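Local coordinates for entry-fusion complex associated protein OPG083 (Vaccinia virus, PDB 6CJ6), which forms part of the poxvirus entry-fusion complex, which mediates delivery of the virion core into the host cytoplasm by merging viral and cellular membranes and opening a pore, at residues A34-E39 with I139-S144. Numbering follows the deposited sequence.
With MOH (methanol), chain B; MOH (methanol), chain C; EDO (1,2-ethanediol), chain P.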
loop_
_atom_site.group_PDB
_atom_site.type_symbol
_atom_site.label_atom_id
_atom_site.label_comp_id
_atom_site.label_asym_id
_atom_site.label_seq_id
_atom_site.Cartn_x
_atom_site.Cartn_y
_atom_site.Cartn_z
ATOM N N ALA A 34 4.852 -5.590 -16.178
ATOM C CA ALA A 34 6.214 -6.105 -16.223
ATOM C C ALA A 34 6.515 -7.049 -15.069
ATOM O O ALA A 34 7.438 -7.864 -15.176
ATOM C CB ALA A 34 7.211 -4.945 -16.221
ATOM N N ILE A 35 5.761 -6.959 -13.976
ATOM C CA ILE A 35 5.987 -7.781 -12.795
ATOM C C ILE A 35 4.635 -8.198 -12.231
ATOM O O ILE A 35 3.618 -7.529 -12.439
ATOM C CB ILE A 35 6.850 -7.042 -11.741
ATOM C CG1 ILE A 35 7.654 -8.040 -10.905
ATOM C CG2 ILE A 35 5.985 -6.174 -10.842
ATOM C CD1 ILE A 35 8.581 -7.392 -9.902
ATOM N N HIS A 36 4.625 -9.326 -11.524
ATOM C CA HIS A 36 3.415 -9.852 -10.911
ATOM C C HIS A 36 3.700 -10.264 -9.475
ATOM O O HIS A 36 4.831 -10.606 -9.121
ATOM C CB HIS A 36 2.869 -11.057 -11.681
ATOM C CG HIS A 36 2.351 -10.717 -13.043
ATOM N ND1 HIS A 36 3.158 -10.683 -14.159
ATOM C CD2 HIS A 36 1.108 -10.387 -13.466
ATOM C CE1 HIS A 36 2.434 -10.351 -15.213
ATOM N NE2 HIS A 36 1.186 -10.166 -14.819
ATOM N N ILE A 37 2.657 -10.222 -8.651
ATOM C CA ILE A 37 2.749 -10.673 -7.265
ATOM C C ILE A 37 2.541 -12.183 -7.257
ATOM O O ILE A 37 1.453 -12.669 -7.576
ATOM C CB ILE A 37 1.718 -9.972 -6.377
ATOM C CG1 ILE A 37 1.895 -8.455 -6.446
ATOM C CG2 ILE A 37 1.841 -10.459 -4.940
ATOM C CD1 ILE A 37 3.231 -7.977 -5.942
ATOM N N GLY A 38 3.581 -12.927 -6.899
ATOM C CA GLY A 38 3.487 -14.371 -6.918
ATOM C C GLY A 38 3.771 -15.013 -5.578
ATOM O O GLY A 38 3.910 -16.235 -5.487
ATOM N N GLU A 39 3.847 -14.205 -4.524
ATOM C CA GLU A 39 4.277 -14.717 -3.230
ATOM C C GLU A 39 3.990 -13.697 -2.137
ATOM O O GLU A 39 4.516 -12.579 -2.167
ATOM C CB GLU A 39 5.770 -15.041 -3.297
ATOM C CG GLU A 39 6.355 -15.725 -2.088
ATOM C CD GLU A 39 7.778 -16.186 -2.344
ATOM O OE1 GLU A 39 7.996 -16.895 -3.351
ATOM O OE2 GLU A 39 8.679 -15.824 -1.557
ATOM N N ILE A 139 -4.403 -5.880 -1.698
ATOM C CA ILE A 139 -3.059 -5.687 -2.230
ATOM C C ILE A 139 -3.174 -5.575 -3.744
ATOM O O ILE A 139 -3.667 -6.498 -4.407
ATOM C CB ILE A 139 -2.114 -6.829 -1.817
ATOM C CG1 ILE A 139 -1.529 -6.572 -0.426
ATOM C CG2 ILE A 139 -0.983 -6.987 -2.816
ATOM C CD1 ILE A 139 -2.487 -6.798 0.713
ATOM N N VAL A 140 -2.729 -4.448 -4.294
ATOM C CA VAL A 140 -2.836 -4.178 -5.723
ATOM C C VAL A 140 -1.442 -4.156 -6.334
ATOM O O VAL A 140 -0.550 -3.451 -5.846
ATOM C CB VAL A 140 -3.612 -2.879 -6.008
ATOM C CG1 VAL A 140 -3.046 -1.718 -5.209
ATOM C CG2 VAL A 140 -3.597 -2.566 -7.498
ATOM N N ASN A 141 -1.253 -4.942 -7.391
ATOM C CA ASN A 141 -0.009 -4.949 -8.147
ATOM C C ASN A 141 -0.097 -3.892 -9.238
ATOM O O ASN A 141 -1.023 -3.917 -10.056
ATOM C CB ASN A 141 0.209 -6.316 -8.793
ATOM C CG ASN A 141 1.417 -6.336 -9.712
ATOM O OD1 ASN A 141 2.436 -5.706 -9.423
ATOM N ND2 ASN A 141 1.304 -7.043 -10.832
ATOM N N THR A 142 0.863 -2.967 -9.261
ATOM C CA THR A 142 0.946 -1.994 -10.342
ATOM C C THR A 142 2.060 -2.306 -11.333
ATOM O O THR A 142 2.491 -1.415 -12.072
ATOM C CB THR A 142 1.070 -0.565 -9.813
ATOM O OG1 THR A 142 2.171 -0.480 -8.898
ATOM C CG2 THR A 142 -0.230 -0.133 -9.143
ATOM N N GLY A 143 2.527 -3.552 -11.376
ATOM C CA GLY A 143 3.501 -3.946 -12.373
ATOM C C GLY A 143 4.847 -3.277 -12.254
ATOM O O GLY A 143 5.605 -3.251 -13.226
ATOM N N SER A 144 5.170 -2.732 -11.088
ATOM C CA SER A 144 6.476 -2.149 -10.828
ATOM C C SER A 144 6.988 -2.694 -9.508
ATOM O O SER A 144 6.256 -2.704 -8.513
ATOM C CB SER A 144 6.385 -0.626 -10.752
ATOM O OG SER A 144 7.495 -0.089 -10.069
HETATM C C MOH B . 1.285 0.287 -6.135
HETATM O O MOH B . 1.739 -1.030 -5.896
HETATM C C MOH C . 5.684 -17.786 -7.512
HETATM O O MOH C . 4.384 -17.652 -8.049
HETATM C C1 EDO P . -2.688 -7.887 -16.727
HETATM O O1 EDO P . -3.542 -7.049 -15.941
HETATM C C2 EDO P . -1.559 -8.422 -15.855
HETATM O O2 EDO P . -0.850 -9.444 -16.566
HETATM O O HOH W 1 3.990 -2.433 -15.809
#
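Asn-141, which closes an Asx turn at the end of strand 133-141, also reaches across to the approach to strand 36-41, its amide serving its own loop and the residue just before that strand together. OD1 of Asn-141 accepts from the backbone N of Gly-143 at 2.9 Å, the donor lying well above the carbonyl plane. On the other branch, ND2 of Asn-141 donates to O of Ile-35 at 2.9 Å in a nearly straight bond (165°), with the acceptor close to the amide plane. Swinging CG anti to the backbone N (chi1 174°) carries the amide across to that carbonyl. A second, softer hold on the same oxygen comes from CA of Gly-143, whose C-H points at O of Ile-35 over 3.6 Å. The methyl CG2 of Ile-35 lies against the backbone of Gly-143, 3.4 Å from its C, while CG1 of Ile-37 packs alongside CB of Asn-141 at 3.6 Å. Asn-53 and Asn-148 also hydrogen-bond ND2 and OD1 respectively, consistent with an amide held in one orientation. The buried amide thereby links edge strand 36-41, paired with strand 119-127, to strand 47-53 and helix 145-158, N-capped by Ser-144, whose OG also bonds Glu-146 OE2.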